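PDB 2VOS: folylpolyglutamate synthase protein FOLC from Mycobacterium tuberculosis, which probably adds L-glutamate, at the expense of ATP, to dihydropteroate to give dihydrofolate and to tetrahydrofolates to lengthen their polyglutamate tails. Local coordinates for residues Asp229-Gln237 with His300-Ala311; Ala257-Leu266 with Gln278-Tyr286. All coordinates share one frame; numbering follows the deposited sequence.

Contact 1 (Asp229-Gln237 with His300-Ala311); sequences DTVAVIGRQ and HNAVLALASVEA. With ADP (adenosine-5'-diphosphate), chain B.
V233 projects from strand 231-234 onto helix 300-311, where its CG1 meets a terminal methyl of L304 and the methyl of A307. CG1 stands anti to the backbone N (chi1 -172°) and lies 3.8 Å from L304 CD1 and equally far from A307 CB. V233 and L304 run alongside each other in opposite senses, and L304 CD1 comes within 3.6 Å of G235 N. S308 flanks the same valine, yet its OG gives a 2.8 Å hydrogen bond to L304 O within the helix. Beyond it, V231 CG1 rests on A311 CB at 3.9 Å. At the other end R236 lays its guanidinium across H300, the two planes 30° apart, with H300 CE1 3.3 Å from R236 CZ and over the centre of the group; R236 CD makes a CH-pi contact with the imidazole face. Both polar ends have partners elsewhere, R236 in a salt bridge with D260 and H300 between E296 and, probably, E259. N301, next along the helix, reads the adenine edge of ADP, taking a hydrogen bond from N6 and giving one to N7. Helix 296-312 thus covers a strand of the mixed sheet in the Mur ligase middle domain, of the P-loop NTPase clan. Segment 229-237 meets it through apolar contacts and an R236-H300 overlap of guanidinium and imidazole, without any direct hydrogen bond, beside the residue that recognises the base.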
ATOM      1  N   ASP A 229      25.645  -9.782  -4.038  1.00 55.53           N
ATOM      2  CA  ASP A 229      24.569  -9.916  -5.018  1.00 53.82           C
ATOM      3  C   ASP A 229      23.234  -9.432  -4.440  1.00 51.35           C
ATOM      4  O   ASP A 229      23.000  -9.483  -3.229  1.00 49.18           O
ATOM      5  CB  ASP A 229      24.386 -11.362  -5.483  1.00 54.88           C
ATOM      6  CG  ASP A 229      25.467 -11.818  -6.472  1.00 59.99           C
ATOM      7  OD1 ASP A 229      25.868 -11.026  -7.376  1.00 64.27           O
ATOM      8  OD2 ASP A 229      25.879 -12.998  -6.367  1.00 62.46           O
ATOM      9  N   THR A 230      22.364  -8.976  -5.338  1.00 49.31           N
ATOM     10  CA  THR A 230      21.026  -8.527  -4.961  1.00 47.66           C
ATOM     11  C   THR A 230      20.301  -9.701  -4.324  1.00 46.19           C
ATOM     12  O   THR A 230      20.579 -10.865  -4.651  1.00 46.45           O
ATOM     13  CB  THR A 230      20.258  -7.999  -6.196  1.00 47.58           C
ATOM     14  OG1 THR A 230      20.907  -6.809  -6.674  1.00 50.89           O
ATOM     15  CG2 THR A 230      18.774  -7.642  -5.857  1.00 44.43           C
ATOM     16  N   VAL A 231      19.407  -9.422  -3.388  1.00 44.93           N
ATOM     17  CA  VAL A 231      18.590 -10.489  -2.818  1.00 42.91           C
ATOM     18  C   VAL A 231      17.158 -10.196  -3.190  1.00 42.16           C
ATOM     19  O   VAL A 231      16.708  -9.091  -2.920  1.00 43.26           O
ATOM     20  CB  VAL A 231      18.675 -10.493  -1.279  1.00 43.30           C
ATOM     21  CG1 VAL A 231      17.818 -11.571  -0.721  1.00 41.33           C
ATOM     22  CG2 VAL A 231      20.091 -10.685  -0.810  1.00 44.18           C
ATOM     23  N   ALA A 232      16.450 -11.170  -3.767  1.00 39.77           N
ATOM     24  CA  ALA A 232      15.030 -11.070  -4.037  1.00 40.03           C
ATOM     25  C   ALA A 232      14.301 -11.855  -2.941  1.00 39.31           C
ATOM     26  O   ALA A 232      14.555 -13.060  -2.717  1.00 38.79           O
ATOM     27  CB  ALA A 232      14.681 -11.679  -5.421  1.00 39.84           C
ATOM     28  N   VAL A 233      13.417 -11.176  -2.243  1.00 38.98           N
ATOM     29  CA  VAL A 233      12.653 -11.790  -1.166  1.00 39.22           C
ATOM     30  C   VAL A 233      11.186 -11.865  -1.599  1.00 38.35           C
ATOM     31  O   VAL A 233      10.556 -10.853  -1.825  1.00 40.18           O
ATOM     32  CB  VAL A 233      12.748 -10.949   0.123  1.00 39.07           C
ATOM     33  CG1 VAL A 233      12.122 -11.705   1.292  1.00 37.80           C
ATOM     34  CG2 VAL A 233      14.227 -10.664   0.428  1.00 40.34           C
ATOM     35  N   ILE A 234      10.648 -13.065  -1.703  1.00 38.70           N
ATOM     36  CA  ILE A 234       9.414 -13.221  -2.412  1.00 38.53           C
ATOM     37  C   ILE A 234       8.315 -13.798  -1.526  1.00 38.82           C
ATOM     38  O   ILE A 234       8.506 -14.841  -0.868  1.00 39.08           O
ATOM     39  CB  ILE A 234       9.660 -14.164  -3.604  1.00 37.63           C
ATOM     40  CG1 ILE A 234      10.699 -13.531  -4.528  1.00 37.35           C
ATOM     41  CG2 ILE A 234       8.391 -14.280  -4.412  1.00 36.05           C
ATOM     42  CD1 ILE A 234      11.157 -14.484  -5.699  1.00 39.51           C
ATOM     43  N   GLY A 235       7.165 -13.131  -1.495  1.00 38.43           N
ATOM     44  CA  GLY A 235       6.032 -13.634  -0.732  1.00 39.64           C
ATOM     45  C   GLY A 235       5.354 -14.801  -1.471  1.00 40.42           C
ATOM     46  O   GLY A 235       5.856 -15.288  -2.496  1.00 40.94           O
ATOM     47  N   ARG A 236       4.186 -15.217  -0.982  1.00 41.93           N
ATOM     48  CA  ARG A 236       3.431 -16.343  -1.582  1.00 44.80           C
ATOM     49  C   ARG A 236       2.959 -15.988  -2.979  1.00 43.72           C
ATOM     50  O   ARG A 236       2.383 -14.934  -3.146  1.00 42.81           O
ATOM     51  CB  ARG A 236       2.186 -16.611  -0.716  1.00 45.39           C
ATOM     52  CG  ARG A 236       2.444 -17.648   0.346  1.00 49.86           C
ATOM     53  CD  ARG A 236       1.353 -17.742   1.440  1.00 55.17           C
ATOM     54  NE  ARG A 236       1.761 -18.795   2.389  1.00 59.82           N
ATOM     55  CZ  ARG A 236       0.946 -19.485   3.198  1.00 59.23           C
ATOM     56  NH1 ARG A 236      -0.360 -19.225   3.209  1.00 58.97           N
ATOM     57  NH2 ARG A 236       1.443 -20.423   4.009  1.00 56.45           N
ATOM     58  N   GLN A 237       3.152 -16.858  -3.985  1.00 44.42           N
ATOM     59  CA  GLN A 237       2.771 -16.520  -5.363  1.00 42.91           C
ATOM     60  C   GLN A 237       2.112 -17.736  -5.976  1.00 45.20           C
ATOM     61  O   GLN A 237       2.303 -18.845  -5.481  1.00 44.18           O
ATOM     62  CB  GLN A 237       4.004 -16.187  -6.203  1.00 42.88           C
ATOM     63  CG  GLN A 237       4.931 -15.094  -5.658  1.00 40.37           C
ATOM     64  CD  GLN A 237       4.255 -13.732  -5.617  1.00 43.90           C
ATOM     65  OE1 GLN A 237       3.171 -13.526  -6.208  1.00 43.00           O
ATOM     66  NE2 GLN A 237       4.884 -12.789  -4.927  1.00 39.82           N
ATOM     67  N   HIS A 300       1.442 -12.584   6.902  1.00 40.75           N
ATOM     68  CA  HIS A 300       2.298 -12.929   5.753  1.00 40.93           C
ATOM     69  C   HIS A 300       3.148 -11.741   5.336  1.00 39.71           C
ATOM     70  O   HIS A 300       4.323 -11.902   4.977  1.00 38.85           O
ATOM     71  CB  HIS A 300       1.421 -13.442   4.570  1.00 39.91           C
ATOM     72  CG  HIS A 300       0.883 -14.806   4.844  1.00 46.50           C
ATOM     73  ND1 HIS A 300       1.712 -15.907   4.989  1.00 48.54           N
ATOM     74  CD2 HIS A 300      -0.370 -15.243   5.107  1.00 48.74           C
ATOM     75  CE1 HIS A 300       0.990 -16.960   5.329  1.00 49.39           C
ATOM     76  NE2 HIS A 300      -0.274 -16.584   5.415  1.00 52.05           N
ATOM     77  N   ASN A 301       2.548 -10.549   5.372  1.00 37.69           N
ATOM     78  CA  ASN A 301       3.285  -9.311   5.133  1.00 39.19           C
ATOM     79  C   ASN A 301       4.379  -9.166   6.213  1.00 38.84           C
ATOM     80  O   ASN A 301       5.497  -8.806   5.887  1.00 40.39           O
ATOM     81  CB  ASN A 301       2.380  -8.059   5.228  1.00 37.25           C
ATOM     82  CG  ASN A 301       1.363  -8.013   4.081  1.00 40.79           C
ATOM     83  OD1 ASN A 301       1.531  -8.720   3.081  1.00 39.66           O
ATOM     84  ND2 ASN A 301       0.348  -7.168   4.207  1.00 38.11           N
ATOM     85  N   ALA A 302       4.052  -9.444   7.473  1.00 38.17           N
ATOM     86  CA  ALA A 302       5.090  -9.406   8.525  1.00 38.03           C
ATOM     87  C   ALA A 302       6.281 -10.284   8.269  1.00 37.89           C
ATOM     88  O   ALA A 302       7.430  -9.850   8.362  1.00 39.17           O
ATOM     89  CB  ALA A 302       4.484  -9.740   9.883  1.00 38.55           C
ATOM     90  N   VAL A 303       6.077 -11.553   7.939  1.00 38.11           N
ATOM     91  CA  VAL A 303       7.264 -12.392   7.812  1.00 38.02           C
ATOM     92  C   VAL A 303       8.031 -11.991   6.540  1.00 38.08           C
ATOM     93  O   VAL A 303       9.246 -12.113   6.469  1.00 37.86           O
ATOM     94  CB  VAL A 303       6.898 -13.903   7.726  1.00 37.75           C
ATOM     95  CG1 VAL A 303       6.215 -14.224   6.392  1.00 35.45           C
ATOM     96  CG2 VAL A 303       8.135 -14.762   7.941  1.00 37.33           C
ATOM     97  N   LEU A 304       7.325 -11.481   5.534  1.00 38.06           N
ATOM     98  CA  LEU A 304       8.017 -11.008   4.349  1.00 38.62           C
ATOM     99  C   LEU A 304       8.914  -9.797   4.679  1.00 37.28           C
ATOM    100  O   LEU A 304      10.039  -9.694   4.186  1.00 37.59           O
ATOM    101  CB  LEU A 304       6.968 -10.593   3.289  1.00 38.68           C
ATOM    102  CG  LEU A 304       7.546 -10.176   1.945  1.00 41.70           C
ATOM    103  CD1 LEU A 304       8.388 -11.339   1.347  1.00 40.72           C
ATOM    104  CD2 LEU A 304       6.322  -9.866   0.963  1.00 43.46           C
ATOM    105  N   ALA A 305       8.371  -8.847   5.472  1.00 37.66           N
ATOM    106  CA  ALA A 305       9.123  -7.671   5.927  1.00 38.20           C
ATOM    107  C   ALA A 305      10.333  -8.100   6.782  1.00 39.38           C
ATOM    108  O   ALA A 305      11.461  -7.539   6.677  1.00 39.84           O
ATOM    109  CB  ALA A 305       8.215  -6.758   6.734  1.00 39.20           C
ATOM    110  N   LEU A 306      10.116  -9.071   7.670  1.00 38.28           N
ATOM    111  CA  LEU A 306      11.209  -9.566   8.499  1.00 37.86           C
ATOM    112  C   LEU A 306      12.344 -10.143   7.617  1.00 38.85           C
ATOM    113  O   LEU A 306      13.505  -9.737   7.745  1.00 40.72           O
ATOM    114  CB  LEU A 306      10.692 -10.595   9.491  1.00 37.27           C
ATOM    115  CG  LEU A 306      11.753 -11.444  10.243  1.00 41.14           C
ATOM    116  CD1 LEU A 306      12.473 -10.474  11.190  1.00 36.28           C
ATOM    117  CD2 LEU A 306      11.092 -12.593  11.057  1.00 39.70           C
ATOM    118  N   ALA A 307      12.026 -11.067   6.725  1.00 38.88           N
ATOM    119  CA  ALA A 307      13.028 -11.665   5.844  1.00 38.75           C
ATOM    120  C   ALA A 307      13.753 -10.574   5.035  1.00 39.75           C
ATOM    121  O   ALA A 307      14.985 -10.602   4.906  1.00 41.58           O
ATOM    122  CB  ALA A 307      12.359 -12.702   4.911  1.00 37.20           C
ATOM    123  N   SER A 308      13.041  -9.541   4.594  1.00 39.06           N
ATOM    124  CA  SER A 308      13.672  -8.450   3.839  1.00 39.40           C
ATOM    125  C   SER A 308      14.691  -7.667   4.696  1.00 39.65           C
ATOM    126  O   SER A 308      15.756  -7.266   4.218  1.00 39.42           O
ATOM    127  CB  SER A 308      12.603  -7.465   3.333  1.00 40.32           C
ATOM    128  OG  SER A 308      11.676  -8.152   2.502  1.00 44.87           O
ATOM    129  N   VAL A 309      14.335  -7.418   5.950  1.00 39.64           N
ATOM    130  CA  VAL A 309      15.214  -6.652   6.843  1.00 39.48           C
ATOM    131  C   VAL A 309      16.420  -7.534   7.236  1.00 40.59           C
ATOM    132  O   VAL A 309      17.567  -7.043   7.304  1.00 40.58           O
ATOM    133  CB  VAL A 309      14.472  -6.130   8.053  1.00 40.14           C
ATOM    134  CG1 VAL A 309      15.477  -5.590   9.077  1.00 39.38           C
ATOM    135  CG2 VAL A 309      13.525  -5.007   7.592  1.00 37.01           C
ATOM    136  N   GLU A 310      16.165  -8.837   7.428  1.00 40.38           N
ATOM    137  CA  GLU A 310      17.231  -9.813   7.704  1.00 40.26           C
ATOM    138  C   GLU A 310      18.194  -9.820   6.536  1.00 41.09           C
ATOM    139  O   GLU A 310      19.428  -9.765   6.739  1.00 41.67           O
ATOM    140  CB  GLU A 310      16.651 -11.209   7.895  1.00 39.52           C
ATOM    141  CG  GLU A 310      16.002 -11.382   9.257  1.00 40.31           C
ATOM    142  CD  GLU A 310      15.491 -12.782   9.412  1.00 42.83           C
ATOM    143  OE1 GLU A 310      14.666 -13.194   8.569  1.00 39.78           O
ATOM    144  OE2 GLU A 310      15.998 -13.526  10.290  1.00 43.27           O
ATOM    145  N   ALA A 311      17.655  -9.902   5.326  1.00 40.61           N
ATOM    146  CA  ALA A 311      18.483  -9.943   4.103  1.00 42.19           C
ATOM    147  C   ALA A 311      19.333  -8.681   3.999  1.00 43.41           C
ATOM    148  O   ALA A 311      20.543  -8.761   3.768  1.00 44.36           O
ATOM    149  CB  ALA A 311      17.626 -10.044   2.867  1.00 42.24           C
TER
HETATM  150  PB  ADP B1490      -0.519  -2.040  -1.777  1.00 32.04           P
HETATM  151  O1B ADP B1490       0.435  -0.977  -1.297  1.00 29.25           O
HETATM  152  O2B ADP B1490      -1.690  -1.479  -2.535  1.00 33.59           O
HETATM  153  O3B ADP B1490       0.096  -3.240  -2.430  1.00 30.87           O
HETATM  154  PA  ADP B1490      -1.545  -2.174   1.001  1.00 32.77           P
HETATM  155  O1A ADP B1490      -1.872  -0.693   0.875  1.00 31.51           O
HETATM  156  O2A ADP B1490      -0.807  -2.803   2.171  1.00 26.12           O
HETATM  157  O3A ADP B1490      -1.109  -2.781  -0.456  1.00 31.81           O
HETATM  158  O5' ADP B1490      -3.023  -2.842   1.108  1.00 35.29           O
HETATM  159  C5' ADP B1490      -4.151  -2.476   0.299  1.00 33.51           C
HETATM  160  C4' ADP B1490      -5.289  -3.431   0.722  1.00 39.19           C
HETATM  161  O4' ADP B1490      -4.927  -4.789   0.347  1.00 34.70           O
HETATM  162  C3' ADP B1490      -5.477  -3.561   2.231  1.00 41.59           C
HETATM  163  O3' ADP B1490      -6.543  -2.751   2.684  1.00 47.10           O
HETATM  164  C2' ADP B1490      -5.902  -4.969   2.539  1.00 42.55           C
HETATM  165  O2' ADP B1490      -7.325  -5.067   2.185  1.00 48.77           O
HETATM  166  C1' ADP B1490      -5.263  -5.724   1.402  1.00 37.44           C
HETATM  167  N9  ADP B1490      -3.966  -6.400   1.691  1.00 34.80           N
HETATM  168  C8  ADP B1490      -2.787  -5.920   2.211  1.00 32.19           C
HETATM  169  N7  ADP B1490      -1.850  -6.914   2.228  1.00 31.85           N
HETATM  170  C5  ADP B1490      -2.410  -7.996   1.610  1.00 31.30           C
HETATM  171  C6  ADP B1490      -1.988  -9.354   1.249  1.00 33.48           C
HETATM  172  N6  ADP B1490      -0.745  -9.792   1.542  1.00 30.42           N
HETATM  173  N1  ADP B1490      -2.911 -10.135   0.677  1.00 30.70           N
HETATM  174  C2  ADP B1490      -4.196  -9.791   0.404  1.00 31.87           C
HETATM  175  N3  ADP B1490      -4.665  -8.545   0.674  1.00 32.58           N
HETATM  176  C4  ADP B1490      -3.805  -7.661   1.280  1.00 34.00           C

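Contact 2 (Ala257-Leu266 with Gln278-Tyr286); sequences AREDSEFAVL and QLQGLGGVY
A257, in strand 255-258, sets its CB 3.9 Å from L282 CD2, the methyl that the type I turn G281-G284 sends back toward the first segment. R258 faces away and grips E262 side-on, NE to OE1 and NH2 to OE2, each oxygen using its syn lone pair; OE1 also takes R258 N on its anti lone pair, which closes residues 258-262 into a bend. E262 itself offers CB to the same L282 methyl. F263 follows with CG wedged between backbone N and carbonyl carbon (chi1 58°), a torsion that lays the ring alongside L282, with F263 CD1 4.1 Å from L282 CD2, and carries it toward helix 296-312, where it touches V303, L304 and A307. From A264 the chains pair as antiparallel strands. A264 and Q280 form a hydrogen-bonded pair, with A264 N to Q280 O and Q280 N to A264 O both 2.9 Å. V265 and L279 are the non-hydrogen-bonded pair that follows, their side chains side by side on one face, V265 CG2 3.9 Å from L279 CD2. L266 N then bonds to Q278 O at 2.8 Å, and the leucine side chain crosses Q280. Backbone hydrogen bonds therefore fix the hairpin register, while F263 and L282 pack together at its start, F263 also on helix 296-312, and the salt bridge would be expected to stiffen the approach.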
ATOM      1  N   ALA A 257      15.032 -15.691  -1.533  1.00 40.90           N
ATOM      2  CA  ALA A 257      14.430 -16.229  -0.313  1.00 40.09           C
ATOM      3  C   ALA A 257      12.929 -16.243  -0.586  1.00 40.23           C
ATOM      4  O   ALA A 257      12.352 -15.197  -0.943  1.00 38.97           O
ATOM      5  CB  ALA A 257      14.750 -15.281   0.873  1.00 39.44           C
ATOM      6  N   ARG A 258      12.274 -17.377  -0.361  1.00 39.57           N
ATOM      7  CA  ARG A 258      10.863 -17.481  -0.754  1.00 39.95           C
ATOM      8  C   ARG A 258      10.020 -17.846   0.434  1.00 40.45           C
ATOM      9  O   ARG A 258      10.393 -18.774   1.164  1.00 39.65           O
ATOM     10  CB  ARG A 258      10.675 -18.609  -1.779  1.00 39.58           C
ATOM     11  CG  ARG A 258      11.364 -18.345  -3.083  1.00 42.88           C
ATOM     12  CD  ARG A 258      11.594 -19.682  -3.856  1.00 49.12           C
ATOM     13  NE  ARG A 258      12.522 -20.525  -3.111  1.00 50.38           N
ATOM     14  CZ  ARG A 258      12.703 -21.828  -3.327  1.00 54.88           C
ATOM     15  NH1 ARG A 258      12.014 -22.457  -4.285  1.00 52.70           N
ATOM     16  NH2 ARG A 258      13.583 -22.500  -2.586  1.00 52.97           N
ATOM     17  N   GLU A 259       8.852 -17.211   0.587  1.00 39.58           N
ATOM     18  CA  GLU A 259       7.978 -17.617   1.696  1.00 40.55           C
ATOM     19  C   GLU A 259       7.667 -19.048   1.585  1.00 41.63           C
ATOM     20  O   GLU A 259       7.525 -19.574   0.471  1.00 40.38           O
ATOM     21  CB  GLU A 259       6.697 -16.766   1.838  1.00 41.60           C
ATOM     22  CG  GLU A 259       5.967 -17.097   3.154  1.00 41.48           C
ATOM     23  CD  GLU A 259       4.778 -16.172   3.379  1.00 47.07           C
ATOM     24  OE1 GLU A 259       4.631 -15.274   2.523  1.00 43.90           O
ATOM     25  OE2 GLU A 259       4.019 -16.341   4.376  1.00 43.78           O
ATOM     26  N   ASP A 260       7.655 -19.722   2.737  1.00 43.12           N
ATOM     27  CA  ASP A 260       7.384 -21.170   2.837  1.00 43.93           C
ATOM     28  C   ASP A 260       8.520 -22.041   2.382  1.00 44.94           C
ATOM     29  O   ASP A 260       8.373 -23.261   2.326  1.00 45.37           O
ATOM     30  CB  ASP A 260       6.087 -21.579   2.119  1.00 44.95           C
ATOM     31  CG  ASP A 260       4.847 -20.889   2.719  1.00 47.18           C
ATOM     32  OD1 ASP A 260       4.769 -20.744   3.929  1.00 46.43           O
ATOM     33  OD2 ASP A 260       3.973 -20.409   1.989  1.00 52.40           O
ATOM     34  N   SER A 261       9.643 -21.447   2.006  1.00 45.12           N
ATOM     35  CA  SER A 261      10.872 -22.248   1.807  1.00 44.80           C
ATOM     36  C   SER A 261      12.017 -21.746   2.705  1.00 44.73           C
ATOM     37  O   SER A 261      12.634 -22.530   3.414  1.00 45.50           O
ATOM     38  CB  SER A 261      11.369 -22.195   0.374  1.00 45.43           C
ATOM     39  OG  SER A 261      10.537 -22.908  -0.506  1.00 46.34           O
ATOM     40  N   GLU A 262      12.322 -20.448   2.621  1.00 43.45           N
ATOM     41  CA  GLU A 262      13.422 -19.872   3.373  1.00 42.79           C
ATOM     42  C   GLU A 262      12.911 -19.189   4.619  1.00 41.83           C
ATOM     43  O   GLU A 262      13.674 -18.963   5.519  1.00 42.84           O
ATOM     44  CB  GLU A 262      14.220 -18.857   2.517  1.00 42.88           C
ATOM     45  CG  GLU A 262      15.198 -19.474   1.483  1.00 41.68           C
ATOM     46  CD  GLU A 262      14.488 -20.228   0.357  1.00 45.10           C
ATOM     47  OE1 GLU A 262      13.646 -19.620  -0.323  1.00 45.14           O
ATOM     48  OE2 GLU A 262      14.749 -21.448   0.159  1.00 45.23           O
ATOM     49  N   PHE A 263      11.622 -18.868   4.673  1.00 40.81           N
ATOM     50  CA  PHE A 263      10.991 -18.237   5.850  1.00 39.65           C
ATOM     51  C   PHE A 263       9.481 -18.524   5.831  1.00 40.48           C
ATOM     52  O   PHE A 263       8.929 -18.877   4.771  1.00 41.22           O
ATOM     53  CB  PHE A 263      11.249 -16.713   5.878  1.00 39.75           C
ATOM     54  CG  PHE A 263      10.759 -15.989   4.654  1.00 38.29           C
ATOM     55  CD1 PHE A 263      11.583 -15.875   3.505  1.00 38.42           C
ATOM     56  CD2 PHE A 263       9.531 -15.392   4.640  1.00 39.85           C
ATOM     57  CE1 PHE A 263      11.131 -15.165   2.351  1.00 35.87           C
ATOM     58  CE2 PHE A 263       9.047 -14.696   3.462  1.00 36.39           C
ATOM     59  CZ  PHE A 263       9.840 -14.600   2.346  1.00 36.20           C
ATOM     60  N   ALA A 264       8.794 -18.366   6.965  1.00 39.72           N
ATOM     61  CA  ALA A 264       7.359 -18.744   7.033  1.00 39.84           C
ATOM     62  C   ALA A 264       6.713 -18.248   8.301  1.00 39.84           C
ATOM     63  O   ALA A 264       7.388 -18.045   9.307  1.00 40.98           O
ATOM     64  CB  ALA A 264       7.200 -20.289   6.979  1.00 38.66           C
ATOM     65  N   VAL A 265       5.399 -18.059   8.263  1.00 39.52           N
ATOM     66  CA  VAL A 265       4.648 -17.921   9.500  1.00 39.21           C
ATOM     67  C   VAL A 265       4.486 -19.322  10.083  1.00 40.26           C
ATOM     68  O   VAL A 265       3.887 -20.186   9.447  1.00 40.27           O
ATOM     69  CB  VAL A 265       3.280 -17.420   9.213  1.00 38.47           C
ATOM     70  CG1 VAL A 265       2.534 -17.312  10.519  1.00 39.17           C
ATOM     71  CG2 VAL A 265       3.391 -16.043   8.517  1.00 38.61           C
ATOM     72  N   LEU A 266       5.027 -19.560  11.270  1.00 40.24           N
ATOM     73  CA  LEU A 266       4.904 -20.866  11.901  1.00 40.37           C
ATOM     74  C   LEU A 266       3.577 -20.994  12.668  1.00 40.72           C
ATOM     75  O   LEU A 266       2.896 -22.018  12.559  1.00 40.62           O
ATOM     76  CB  LEU A 266       6.107 -21.137  12.820  1.00 39.72           C
ATOM     77  CG  LEU A 266       7.459 -21.240  12.110  1.00 40.29           C
ATOM     78  CD1 LEU A 266       8.572 -21.600  13.082  1.00 39.16           C
ATOM     79  CD2 LEU A 266       7.429 -22.279  10.984  1.00 40.64           C
ATOM     80  N   GLN A 278       4.470 -16.451  15.647  1.00 37.23           N
ATOM     81  CA  GLN A 278       5.779 -17.035  15.726  1.00 37.73           C
ATOM     82  C   GLN A 278       6.276 -17.171  14.295  1.00 38.08           C
ATOM     83  O   GLN A 278       5.639 -17.862  13.473  1.00 37.45           O
ATOM     84  CB  GLN A 278       5.706 -18.458  16.357  1.00 37.18           C
ATOM     85  CG  GLN A 278       7.104 -19.021  16.512  1.00 40.92           C
ATOM     86  CD  GLN A 278       7.110 -20.367  17.205  1.00 48.83           C
ATOM     87  OE1 GLN A 278       6.501 -21.337  16.711  1.00 48.23           O
ATOM     88  NE2 GLN A 278       7.824 -20.442  18.356  1.00 42.62           N
ATOM     89  N   LEU A 279       7.405 -16.528  13.990  1.00 38.31           N
ATOM     90  CA  LEU A 279       7.903 -16.467  12.614  1.00 38.72           C
ATOM     91  C   LEU A 279       9.253 -17.166  12.466  1.00 39.57           C
ATOM     92  O   LEU A 279      10.177 -16.918  13.241  1.00 39.40           O
ATOM     93  CB  LEU A 279       8.046 -15.008  12.187  1.00 38.20           C
ATOM     94  CG  LEU A 279       6.795 -14.106  12.277  1.00 40.66           C
ATOM     95  CD1 LEU A 279       7.099 -12.593  11.870  1.00 44.56           C
ATOM     96  CD2 LEU A 279       5.653 -14.623  11.403  1.00 36.70           C
ATOM     97  N   GLN A 280       9.377 -17.983  11.435  1.00 40.24           N
ATOM     98  CA  GLN A 280      10.698 -18.406  11.005  1.00 42.32           C
ATOM     99  C   GLN A 280      11.262 -17.432   9.955  1.00 42.10           C
ATOM    100  O   GLN A 280      10.714 -17.314   8.838  1.00 43.43           O
ATOM    101  CB  GLN A 280      10.645 -19.806  10.440  1.00 43.10           C
ATOM    102  CG  GLN A 280      12.042 -20.298  10.017  1.00 48.41           C
ATOM    103  CD  GLN A 280      12.079 -21.761  10.029  1.00 58.46           C
ATOM    104  OE1 GLN A 280      11.659 -22.385  11.006  1.00 61.27           O
ATOM    105  NE2 GLN A 280      12.562 -22.358   8.935  1.00 61.95           N
ATOM    106  N   GLY A 281      12.288 -16.684  10.338  1.00 41.08           N
ATOM    107  CA  GLY A 281      12.957 -15.773   9.438  1.00 41.47           C
ATOM    108  C   GLY A 281      14.186 -16.460   8.865  1.00 41.94           C
ATOM    109  O   GLY A 281      14.452 -17.667   9.150  1.00 41.45           O
ATOM    110  N   LEU A 282      15.009 -15.700   8.142  1.00 41.99           N
ATOM    111  CA  LEU A 282      16.259 -16.274   7.577  1.00 42.53           C
ATOM    112  C   LEU A 282      17.294 -16.683   8.658  1.00 43.34           C
ATOM    113  O   LEU A 282      18.075 -17.595   8.441  1.00 42.71           O
ATOM    114  CB  LEU A 282      16.913 -15.273   6.635  1.00 42.01           C
ATOM    115  CG  LEU A 282      16.004 -14.713   5.552  1.00 43.43           C
ATOM    116  CD1 LEU A 282      16.814 -13.791   4.728  1.00 44.03           C
ATOM    117  CD2 LEU A 282      15.478 -15.877   4.659  1.00 43.33           C
ATOM    118  N   GLY A 283      17.331 -15.966   9.781  1.00 43.49           N
ATOM    119  CA  GLY A 283      18.270 -16.230  10.850  1.00 43.54           C
ATOM    120  C   GLY A 283      17.705 -17.040  12.014  1.00 44.61           C
ATOM    121  O   GLY A 283      18.404 -17.271  13.006  1.00 45.39           O
ATOM    122  N   GLY A 284      16.468 -17.527  11.909  1.00 43.35           N
ATOM    123  CA  GLY A 284      15.947 -18.418  12.945  1.00 43.88           C
ATOM    124  C   GLY A 284      14.503 -18.119  13.343  1.00 44.03           C
ATOM    125  O   GLY A 284      13.791 -17.380  12.654  1.00 43.18           O
ATOM    126  N   VAL A 285      14.074 -18.669  14.472  1.00 43.00           N
ATOM    127  CA  VAL A 285      12.715 -18.497  14.925  1.00 43.60           C
ATOM    128  C   VAL A 285      12.583 -17.290  15.872  1.00 44.30           C
ATOM    129  O   VAL A 285      13.333 -17.151  16.833  1.00 44.33           O
ATOM    130  CB  VAL A 285      12.237 -19.762  15.637  1.00 44.41           C
ATOM    131  CG1 VAL A 285      10.794 -19.617  16.152  1.00 42.26           C
ATOM    132  CG2 VAL A 285      12.374 -20.960  14.693  1.00 45.41           C
ATOM    133  N   TYR A 286      11.630 -16.400  15.595  1.00 43.55           N
ATOM    134  CA  TYR A 286      11.357 -15.287  16.459  1.00 41.83           C
ATOM    135  C   TYR A 286       9.960 -15.510  17.039  1.00 41.85           C
ATOM    136  O   TYR A 286       9.019 -15.679  16.288  1.00 42.28           O
ATOM    137  CB  TYR A 286      11.403 -13.981  15.666  1.00 41.75           C
ATOM    138  CG  TYR A 286      12.733 -13.700  14.934  1.00 43.52           C
ATOM    139  CD1 TYR A 286      13.710 -12.865  15.481  1.00 47.63           C
ATOM    140  CD2 TYR A 286      12.997 -14.282  13.725  1.00 44.05           C
ATOM    141  CE1 TYR A 286      14.940 -12.618  14.804  1.00 50.91           C
ATOM    142  CE2 TYR A 286      14.217 -14.054  13.044  1.00 49.90           C
ATOM    143  CZ  TYR A 286      15.169 -13.196  13.580  1.00 51.24           C
ATOM    144  OH  TYR A 286      16.345 -12.939  12.868  1.00 58.44           O
TER

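Contact 1 is the more deeply buried of the two, a strand of the central mixed sheet lying against helix 296-312; contact 2 is partly exposed and belongs largely to the small antiparallel sheet beside it. They meet through that helix and through neighbouring strands 231-234 and 255-258. E310, on the helix of contact 1, accepts bonds from the backbone of the turn at L282 and G283 in contact 2. Their chemistry differs accordingly: apolar side chains do most of the joining in contact 1, whereas backbone hydrogen bonds together with apolar side chains do so in contact 2. Contact 1 alone carries an ADP-binding residue, N301.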